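Local coordinates for protein PHB depolymerase (Penicillium funiculosum, PDB 2D81) that probably hydrolyses the biopolyester polyhydroxybutyrate, using a circularly permuted alpha/beta hydrolase fold, at residues G46-Q54 against S66-W77; M24-V35 against D296-V307. One frame throughout, in Å; residues are numbered along the deposited sequence.

Contact 1. Residues G46-Q54 against S66-W77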
loop_
_atom_site.group_PDB
_atom_site.type_symbol
_atom_site.label_atom_id
_atom_site.label_comp_id
_atom_site.label_asym_id
_atom_site.label_seq_id
_atom_site.Cartn_x
_atom_site.Cartn_y
_atom_site.Cartn_z
ATOM N N GLY A 46 -4.948 -1.052 9.014
ATOM C CA GLY A 46 -6.066 -0.701 9.870
ATOM C C GLY A 46 -6.923 0.436 9.345
ATOM O O GLY A 46 -6.687 0.946 8.247
ATOM N N PRO A 47 -7.922 0.871 10.131
ATOM C CA PRO A 47 -8.849 1.951 9.779
ATOM C C PRO A 47 -8.219 3.232 9.234
ATOM O O PRO A 47 -7.203 3.715 9.738
ATOM C CB PRO A 47 -9.603 2.192 11.084
ATOM C CG PRO A 47 -9.637 0.828 11.696
ATOM C CD PRO A 47 -8.215 0.361 11.483
ATOM N N TYR A 48 -8.845 3.776 8.198
ATOM C CA TYR A 48 -8.551 5.125 7.744
ATOM C C TYR A 48 -8.723 6.120 8.898
ATOM O O TYR A 48 -9.781 6.171 9.521
ATOM C CB TYR A 48 -9.495 5.502 6.603
ATOM C CG TYR A 48 -9.357 6.940 6.179
ATOM C CD1 TYR A 48 -8.315 7.346 5.340
ATOM C CD2 TYR A 48 -10.229 7.910 6.667
ATOM C CE1 TYR A 48 -8.147 8.683 5.001
ATOM C CE2 TYR A 48 -10.070 9.251 6.336
ATOM C CZ TYR A 48 -9.028 9.630 5.508
ATOM O OH TYR A 48 -8.851 10.957 5.214
ATOM N N ASP A 49 -7.676 6.899 9.168
ATOM C CA ASP A 49 -7.696 7.951 10.193
ATOM C C ASP A 49 -7.691 7.351 11.600
ATOM O O ASP A 49 -8.050 8.021 12.567
ATOM C CB ASP A 49 -8.930 8.856 10.019
ATOM C CG ASP A 49 -8.724 10.263 10.586
ATOM O OD1 ASP A 49 -9.575 10.731 11.372
ATOM O OD2 ASP A 49 -7.719 10.911 10.229
ATOM N N CYS A 50 -7.264 6.096 11.710
ATOM C CA CYS A 50 -7.321 5.383 12.988
ATOM C C CYS A 50 -6.645 6.163 14.115
ATOM O O CYS A 50 -7.176 6.261 15.221
ATOM C CB CYS A 50 -6.663 4.001 12.869
ATOM S SG CYS A 50 -7.092 2.900 14.263
ATOM N N ALA A 51 -5.472 6.723 13.832
ATOM C CA ALA A 51 -4.616 7.245 14.892
ATOM C C ALA A 51 -4.771 8.741 15.143
ATOM O O ALA A 51 -3.963 9.333 15.859
ATOM C CB ALA A 51 -3.154 6.923 14.584
ATOM N N ARG A 52 -5.797 9.361 14.565
ATOM C CA ARG A 52 -5.935 10.806 14.715
ATOM C C ARG A 52 -6.455 11.193 16.094
ATOM O O ARG A 52 -5.980 12.164 16.686
ATOM C CB ARG A 52 -6.855 11.393 13.637
ATOM C CG ARG A 52 -6.929 12.921 13.686
ATOM C CD ARG A 52 -7.859 13.492 12.629
ATOM N NE ARG A 52 -7.301 13.425 11.279
ATOM C CZ ARG A 52 -6.559 14.378 10.719
ATOM N NH1 ARG A 52 -6.102 14.219 9.485
ATOM N NH2 ARG A 52 -6.282 15.493 11.385
ATOM N N ASN A 53 -7.423 10.438 16.609
ATOM C CA ASN A 53 -8.070 10.807 17.868
ATOM C C ASN A 53 -8.006 9.733 18.950
ATOM O O ASN A 53 -8.668 9.842 19.985
ATOM C CB ASN A 53 -9.529 11.200 17.616
ATOM C CG ASN A 53 -9.655 12.422 16.728
ATOM O OD1 ASN A 53 -9.968 12.317 15.542
ATOM N ND2 ASN A 53 -9.396 13.593 17.298
ATOM N N GLN A 54 -7.210 8.698 18.707
ATOM C CA GLN A 54 -6.849 7.744 19.748
ATOM C C GLN A 54 -5.390 7.373 19.524
ATOM O O GLN A 54 -4.888 7.465 18.401
ATOM C CB GLN A 54 -7.745 6.504 19.666
ATOM C CG GLN A 54 -7.505 5.630 18.446
ATOM C CD GLN A 54 -8.690 4.740 18.121
ATOM O OE1 GLN A 54 -9.283 4.119 19.009
ATOM N NE2 GLN A 54 -9.039 4.667 16.840
ATOM N N SER A 66 -11.370 2.362 18.029
ATOM C CA SER A 66 -12.665 2.951 17.711
ATOM C C SER A 66 -12.647 3.471 16.281
ATOM O O SER A 66 -11.633 3.992 15.815
ATOM C CB SER A 66 -12.980 4.102 18.667
ATOM O OG SER A 66 -14.240 4.681 18.362
ATOM N N ILE A 67 -13.769 3.337 15.583
ATOM C CA ILE A 67 -13.892 3.924 14.257
ATOM C C ILE A 67 -15.070 4.890 14.182
ATOM O O ILE A 67 -15.479 5.299 13.097
ATOM C CB ILE A 67 -14.071 2.842 13.171
ATOM C CG1 ILE A 67 -15.319 2.009 13.461
ATOM C CG2 ILE A 67 -12.826 1.969 13.100
ATOM C CD1 ILE A 67 -15.739 1.108 12.302
ATOM N N THR A 68 -15.610 5.266 15.338
ATOM C CA THR A 68 -16.726 6.203 15.358
ATOM C C THR A 68 -16.321 7.532 14.724
ATOM O O THR A 68 -16.947 7.987 13.763
ATOM C CB THR A 68 -17.217 6.464 16.796
ATOM O OG1 THR A 68 -17.541 5.217 17.422
ATOM C CG2 THR A 68 -18.460 7.341 16.777
ATOM N N THR A 69 -15.269 8.151 15.253
ATOM C CA THR A 69 -14.812 9.430 14.722
ATOM C C THR A 69 -14.152 9.281 13.351
ATOM O O THR A 69 -14.345 10.120 12.474
ATOM C CB THR A 69 -13.852 10.128 15.703
ATOM O OG1 THR A 69 -14.536 10.359 16.945
ATOM C CG2 THR A 69 -13.391 11.464 15.139
ATOM N N PRO A 70 -13.358 8.215 13.147
ATOM C CA PRO A 70 -12.728 8.055 11.830
ATOM C C PRO A 70 -13.778 7.963 10.717
ATOM O O PRO A 70 -13.627 8.567 9.653
ATOM C CB PRO A 70 -11.937 6.758 11.989
ATOM C CG PRO A 70 -11.494 6.836 13.418
ATOM C CD PRO A 70 -12.756 7.295 14.129
ATOM N N THR A 71 -14.845 7.214 10.972
ATOM C CA THR A 71 -15.918 7.064 9.998
ATOM C C THR A 71 -16.682 8.376 9.818
ATOM O O THR A 71 -17.031 8.750 8.695
ATOM C CB THR A 71 -16.902 5.947 10.418
ATOM O OG1 THR A 71 -16.182 4.713 10.563
ATOM C CG2 THR A 71 -17.994 5.768 9.359
ATOM N N ALA A 72 -16.932 9.077 10.921
ATOM C CA ALA A 72 -17.560 10.393 10.862
ATOM C C ALA A 72 -16.722 11.373 10.043
ATOM O O ALA A 72 -17.260 12.176 9.278
ATOM C CB ALA A 72 -17.768 10.937 12.271
ATOM N N ASN A 73 -15.405 11.308 10.201
ATOM C CA ASN A 73 -14.518 12.178 9.434
ATOM C C ASN A 73 -14.603 11.888 7.938
ATOM O O ASN A 73 -14.609 12.813 7.120
ATOM C CB ASN A 73 -13.071 12.031 9.923
ATOM C CG ASN A 73 -12.818 12.766 11.238
ATOM O OD1 ASN A 73 -11.791 12.563 11.894
ATOM N ND2 ASN A 73 -13.750 13.629 11.619
ATOM N N MET A 74 -14.676 10.612 7.573
ATOM C CA MET A 74 -14.834 10.256 6.167
ATOM C C MET A 74 -16.082 10.910 5.579
ATOM O O MET A 74 -16.042 11.462 4.480
ATOM C CB MET A 74 -14.906 8.732 6.004
ATOM C CG MET A 74 -13.566 8.041 6.222
ATOM S SD MET A 74 -13.618 6.252 6.032
ATOM C CE MET A 74 -13.803 6.102 4.262
ATOM N N LYS A 75 -17.188 10.854 6.316
ATOM C CA LYS A 75 -18.424 11.479 5.868
ATOM C C LYS A 75 -18.275 12.991 5.784
ATOM O O LYS A 75 -18.699 13.610 4.811
ATOM C CB LYS A 75 -19.575 11.124 6.813
ATOM C CG LYS A 75 -19.952 9.656 6.783
ATOM C CD LYS A 75 -21.091 9.349 7.737
ATOM C CE LYS A 75 -21.421 7.866 7.744
ATOM N NZ LYS A 75 -22.481 7.542 8.737
ATOM N N SER A 76 -17.659 13.578 6.804
ATOM C CA SER A 76 -17.554 15.029 6.892
ATOM C C SER A 76 -16.619 15.612 5.836
ATOM O O SER A 76 -16.895 16.675 5.281
ATOM C CB SER A 76 -17.072 15.436 8.286
ATOM O OG SER A 76 -17.976 14.988 9.278
ATOM N N TRP A 77 -15.520 14.913 5.556
ATOM C CA TRP A 77 -14.506 15.427 4.638
ATOM C C TRP A 77 -14.806 15.120 3.174
ATOM O O TRP A 77 -14.130 15.626 2.282
ATOM C CB TRP A 77 -13.124 14.860 4.989
ATOM C CG TRP A 77 -12.671 15.158 6.391
ATOM C CD1 TRP A 77 -13.089 16.186 7.188
ATOM C CD2 TRP A 77 -11.687 14.440 7.144
ATOM N NE1 TRP A 77 -12.426 16.152 8.393
ATOM C CE2 TRP A 77 -11.561 15.091 8.392
ATOM C CE3 TRP A 77 -10.897 13.311 6.885
ATOM C CZ2 TRP A 77 -10.676 14.647 9.383
ATOM C CZ3 TRP A 77 -10.015 12.872 7.874
ATOM C CH2 TRP A 77 -9.914 13.540 9.106
#
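With its CG lodged between the backbone N and the carbonyl carbon (chi1 69°) and the rest of its chain extended, Q54 lays its amide alongside the backbone of S66, while Y48, its CG trans to the backbone N (chi1 174°), sends its ring to M74 and W77. The Q54 amide works in two directions: S66 N donates to Q54 OE1 at 2.9 Å, in the carbonyl plane and on a lone pair, and Q54 NE2 returns a bond to S66 O, also 2.9 Å. The second hydrogen of NE2 goes to C50 O, in the amide plane, so three bonds fix the rotation of the group. An alanine here would remove all of them and would probably leave S66 N and S66 O without these mates and the loop at C50 less firmly tied to the residues leading into helix 68-77. Farther along, M74 CG lies 3.4 Å from Y48 CD2, and M74 SD makes an oblique Met-aromatic contact with the same ring. W77 CH2 stands 3.6 Å from D49 OD2, which lies in the indole plane, and its CZ2 comes over one face of the R52 guanidinium, the planes 78° apart. R52 NE forms a salt bridge with D49 OD2 at 2.8 Å, on its syn lone pair, and NH1 has a second one with D296. P70 CB packs 3.3 Å from Y48 O. The loop comes after strand 39-43 and lies among three helices: its own partner 68-77, helix 106-116, where Q115 meets P47 and P70, and helix 20-31, where V30 touches Y48 and M74.

Contact 2. Residues M24-V35 against D296-V307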
loop_
_atom_site.group_PDB
_atom_site.type_symbol
_atom_site.label_atom_id
_atom_site.label_comp_id
_atom_site.label_asym_id
_atom_site.label_seq_id
_atom_site.Cartn_x
_atom_site.Cartn_y
_atom_site.Cartn_z
ATOM N N MET A 24 -1.286 3.198 4.849
ATOM C CA MET A 24 -1.104 4.200 3.799
ATOM C C MET A 24 -1.900 3.863 2.536
ATOM O O MET A 24 -2.476 4.749 1.911
ATOM C CB MET A 24 0.390 4.346 3.461
ATOM C CG MET A 24 0.720 5.368 2.368
ATOM S SD MET A 24 0.093 7.041 2.675
ATOM C CE MET A 24 1.294 7.658 3.864
ATOM N N ALA A 25 -1.941 2.587 2.160
ATOM C CA ALA A 25 -2.715 2.185 0.988
ATOM C C ALA A 25 -4.178 2.585 1.157
ATOM O O ALA A 25 -4.795 3.117 0.235
ATOM C CB ALA A 25 -2.602 0.678 0.768
ATOM N N ALA A 26 -4.730 2.333 2.338
ATOM C CA ALA A 26 -6.107 2.731 2.621
ATOM C C ALA A 26 -6.249 4.251 2.646
ATOM O O ALA A 26 -7.261 4.789 2.203
ATOM C CB ALA A 26 -6.566 2.138 3.951
ATOM N N GLN A 27 -5.236 4.945 3.157
ATOM C CA GLN A 27 -5.274 6.404 3.147
ATOM C C GLN A 27 -5.333 6.935 1.719
ATOM O O GLN A 27 -6.118 7.835 1.424
ATOM C CB GLN A 27 -4.065 6.983 3.892
ATOM C CG GLN A 27 -4.167 6.785 5.400
ATOM C CD GLN A 27 -2.984 7.326 6.182
ATOM O OE1 GLN A 27 -2.997 7.320 7.414
ATOM N NE2 GLN A 27 -1.952 7.781 5.480
ATOM N N LEU A 28 -4.515 6.371 0.835
ATOM C CA LEU A 28 -4.561 6.725 -0.583
ATOM C C LEU A 28 -5.874 6.303 -1.243
ATOM O O LEU A 28 -6.464 7.060 -2.016
ATOM C CB LEU A 28 -3.387 6.084 -1.325
ATOM C CG LEU A 28 -2.010 6.681 -1.031
ATOM C CD1 LEU A 28 -0.915 5.687 -1.406
ATOM C CD2 LEU A 28 -1.850 7.985 -1.806
ATOM N N GLY A 29 -6.324 5.091 -0.932
ATOM C CA GLY A 29 -7.548 4.571 -1.520
ATOM C C GLY A 29 -8.776 5.385 -1.154
ATOM O O GLY A 29 -9.753 5.421 -1.904
ATOM N N VAL A 30 -8.728 6.043 0.000
ATOM C CA VAL A 30 -9.827 6.895 0.445
ATOM C C VAL A 30 -9.640 8.348 0.007
ATOM O O VAL A 30 -10.488 8.906 -0.696
ATOM C CB VAL A 30 -9.980 6.839 1.987
ATOM C CG1 VAL A 30 -11.008 7.859 2.457
ATOM C CG2 VAL A 30 -10.390 5.431 2.412
ATOM N N ALA A 31 -8.534 8.961 0.420
ATOM C CA ALA A 31 -8.320 10.386 0.172
ATOM C C ALA A 31 -8.207 10.677 -1.320
ATOM O O ALA A 31 -8.670 11.717 -1.797
ATOM C CB ALA A 31 -7.066 10.867 0.900
ATOM N N TYR A 32 -7.591 9.751 -2.052
ATOM C CA TYR A 32 -7.472 9.876 -3.499
ATOM C C TYR A 32 -8.200 8.747 -4.228
ATOM O O TYR A 32 -7.671 8.166 -5.172
ATOM C CB TYR A 32 -5.996 9.885 -3.921
ATOM C CG TYR A 32 -5.230 11.125 -3.515
ATOM C CD1 TYR A 32 -4.650 11.233 -2.252
ATOM C CD2 TYR A 32 -5.068 12.187 -4.406
ATOM C CE1 TYR A 32 -3.922 12.362 -1.885
ATOM C CE2 TYR A 32 -4.342 13.328 -4.048
ATOM C CZ TYR A 32 -3.775 13.405 -2.789
ATOM O OH TYR A 32 -3.066 14.521 -2.429
ATOM N N SER A 33 -9.420 8.445 -3.796
ATOM C CA SER A 33 -10.194 7.382 -4.424
ATOM C C SER A 33 -10.404 7.647 -5.915
ATOM O O SER A 33 -10.636 6.717 -6.684
ATOM C CB SER A 33 -11.546 7.218 -3.720
ATOM O OG SER A 33 -12.318 8.405 -3.775
ATOM N N ASP A 34 -10.305 8.911 -6.319
ATOM C CA ASP A 34 -10.439 9.274 -7.726
ATOM C C ASP A 34 -9.217 8.866 -8.547
ATOM O O ASP A 34 -9.331 8.550 -9.732
ATOM C CB ASP A 34 -10.674 10.785 -7.862
ATOM C CG ASP A 34 -9.534 11.608 -7.286
ATOM O OD1 ASP A 34 -9.161 11.374 -6.120
ATOM O OD2 ASP A 34 -9.008 12.494 -7.996
ATOM N N VAL A 35 -8.050 8.872 -7.911
ATOM C CA VAL A 35 -6.805 8.492 -8.571
ATOM C C VAL A 35 -6.673 6.973 -8.591
ATOM O O VAL A 35 -6.339 6.380 -9.619
ATOM C CB VAL A 35 -5.583 9.088 -7.838
ATOM C CG1 VAL A 35 -4.289 8.592 -8.475
ATOM C CG2 VAL A 35 -5.642 10.608 -7.888
ATOM N N ASP A 296 -3.339 11.959 6.155
ATOM C CA ASP A 296 -4.266 11.057 5.477
ATOM C C ASP A 296 -5.331 11.783 4.660
ATOM O O ASP A 296 -6.356 11.201 4.298
ATOM C CB ASP A 296 -4.922 10.101 6.488
ATOM C CG ASP A 296 -5.832 10.807 7.486
ATOM O OD1 ASP A 296 -5.786 12.050 7.606
ATOM O OD2 ASP A 296 -6.598 10.096 8.171
ATOM N N GLN A 297 -5.071 13.048 4.345
ATOM C CA GLN A 297 -5.989 13.842 3.532
ATOM C C GLN A 297 -5.286 14.312 2.262
ATOM O O GLN A 297 -4.067 14.205 2.142
ATOM C CB GLN A 297 -6.482 15.051 4.332
ATOM C CG GLN A 297 -7.175 14.675 5.643
ATOM C CD GLN A 297 -7.421 15.874 6.543
ATOM O OE1 GLN A 297 -6.512 16.658 6.808
ATOM N NE2 GLN A 297 -8.651 16.017 7.024
ATOM N N ILE A 298 -6.057 14.821 1.310
ATOM C CA ILE A 298 -5.471 15.406 0.112
ATOM C C ILE A 298 -4.418 16.431 0.539
ATOM O O ILE A 298 -4.668 17.259 1.413
ATOM C CB ILE A 298 -6.564 16.086 -0.755
ATOM C CG1 ILE A 298 -7.544 15.021 -1.266
ATOM C CG2 ILE A 298 -5.924 16.826 -1.931
ATOM C CD1 ILE A 298 -8.847 15.581 -1.858
ATOM N N GLY A 299 -3.232 16.351 -0.058
ATOM C CA GLY A 299 -2.161 17.256 0.323
ATOM C C GLY A 299 -1.193 16.724 1.371
ATOM O O GLY A 299 -0.140 17.322 1.597
ATOM N N GLY A 300 -1.540 15.613 2.019
ATOM C CA GLY A 300 -0.578 14.952 2.886
ATOM C C GLY A 300 0.713 14.769 2.111
ATOM O O GLY A 300 0.684 14.295 0.975
ATOM N N VAL A 301 1.841 15.150 2.699
ATOM C CA VAL A 301 3.058 15.292 1.910
ATOM C C VAL A 301 3.483 13.986 1.251
ATOM O O VAL A 301 3.892 13.981 0.092
ATOM C CB VAL A 301 4.235 15.862 2.750
ATOM C CG1 VAL A 301 3.925 17.296 3.167
ATOM C CG2 VAL A 301 4.490 14.997 3.972
ATOM N N GLN A 302 3.384 12.873 1.969
ATOM C CA GLN A 302 3.770 11.596 1.373
ATOM C C GLN A 302 2.752 11.112 0.343
ATOM O O GLN A 302 3.130 10.646 -0.731
ATOM C CB GLN A 302 3.969 10.524 2.452
ATOM C CG GLN A 302 5.003 10.897 3.508
ATOM C CD GLN A 302 5.447 9.711 4.336
ATOM O OE1 GLN A 302 4.670 8.790 4.590
ATOM N NE2 GLN A 302 6.702 9.735 4.775
ATOM N N MET A 303 1.464 11.222 0.650
ATOM C CA MET A 303 0.451 10.834 -0.329
ATOM C C MET A 303 0.555 11.679 -1.595
ATOM O O MET A 303 0.408 11.166 -2.703
ATOM C CB MET A 303 -0.964 10.952 0.251
ATOM C CG MET A 303 -1.294 9.908 1.309
ATOM S SD MET A 303 -3.064 9.564 1.418
ATOM C CE MET A 303 -3.692 11.149 1.955
ATOM N N ALA A 304 0.815 12.970 -1.430
ATOM C CA ALA A 304 0.941 13.865 -2.576
ATOM C C ALA A 304 2.121 13.465 -3.465
ATOM O O ALA A 304 2.049 13.565 -4.695
ATOM C CB ALA A 304 1.108 15.306 -2.096
ATOM N N ALA A 305 3.201 13.012 -2.839
ATOM C CA ALA A 305 4.383 12.567 -3.573
ATOM C C ALA A 305 4.070 11.310 -4.378
ATOM O O ALA A 305 4.402 11.218 -5.559
ATOM C CB ALA A 305 5.527 12.295 -2.606
ATOM N N ILE A 306 3.429 10.343 -3.729
ATOM C CA ILE A 306 3.036 9.110 -4.397
ATOM C C ILE A 306 2.060 9.386 -5.538
ATOM O O ILE A 306 2.206 8.843 -6.632
ATOM C CB ILE A 306 2.407 8.121 -3.390
ATOM C CG1 ILE A 306 3.454 7.738 -2.334
ATOM C CG2 ILE A 306 1.913 6.867 -4.117
ATOM C CD1 ILE A 306 2.899 6.916 -1.176
ATOM N N VAL A 307 1.070 10.237 -5.287
ATOM C CA VAL A 307 0.123 10.609 -6.331
ATOM C C VAL A 307 0.825 11.331 -7.479
ATOM O O VAL A 307 0.460 11.164 -8.642
ATOM C CB VAL A 307 -0.998 11.513 -5.769
ATOM C CG1 VAL A 307 -1.870 12.039 -6.906
ATOM C CG2 VAL A 307 -1.848 10.718 -4.786
#
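M303 is the knob of a knobs-into-holes contact, its side chain set among M24, Q27, L28 and A31 where segments 24-31 and 301-307 cross at -72°. Within the hole its CG lies 3.5 Å from M24 SD, and the bend at chi3 (-64°) turns its CE onto A31 CB, also 3.5 Å away. L28 slides past M303 in the opposite direction and carries its CD1 on to I306 CD1. In the alpha/beta hydrolase fold the helix behind the nucleophile elbow packs against the central sheet, and helix 20-31, which follows strand 13-18, is consistent with that role: M24, L28 and I306 all rest on L227 of strand 221-227. Beyond the helix end the ring of Y32 is clasped on both faces. V307 CG2 stands over its centre, 3.5 Å from the ring centroid and almost on the ring normal, a CH-pi contact, while I298 CG1 lies over the opposite face. The Y32 hydroxyl accepts a nearly straight bond from G299 N, 3.0 Å from Y32 OH with an angle of 167°, which ties the ring to the type II turn Q297-G300 just ahead of the second helix. Near the start of segment 296-307, Q27 crosses D296 at about a right angle, Q27 CD 3.4 Å from D296 CB, and Q27 NE2 finds its partner in the carbonyl of D286.

Overall arrangement
Contact 2 is the deeper of the two, about 10 Å from the centre of the chain against 18 Å for contact 1, and it rests on methionine, aliphatic and ring packing between two helices and the loops at their ends, from distant parts of the chain. Contact 1, partly buried and nested within the loop that contact 2 closes, relies more on the hydrogen bonds of a side-chain amide and a salt bridge. Both use helix 20-31, contact 2 as a partner and contact 1 as a neighbour. They meet at D296, which salt-bridges R52 and probably accepts from Y48 OH. D49 OD2 and D296 OD2 lie only 2.5 Å apart, consistent with a shared proton.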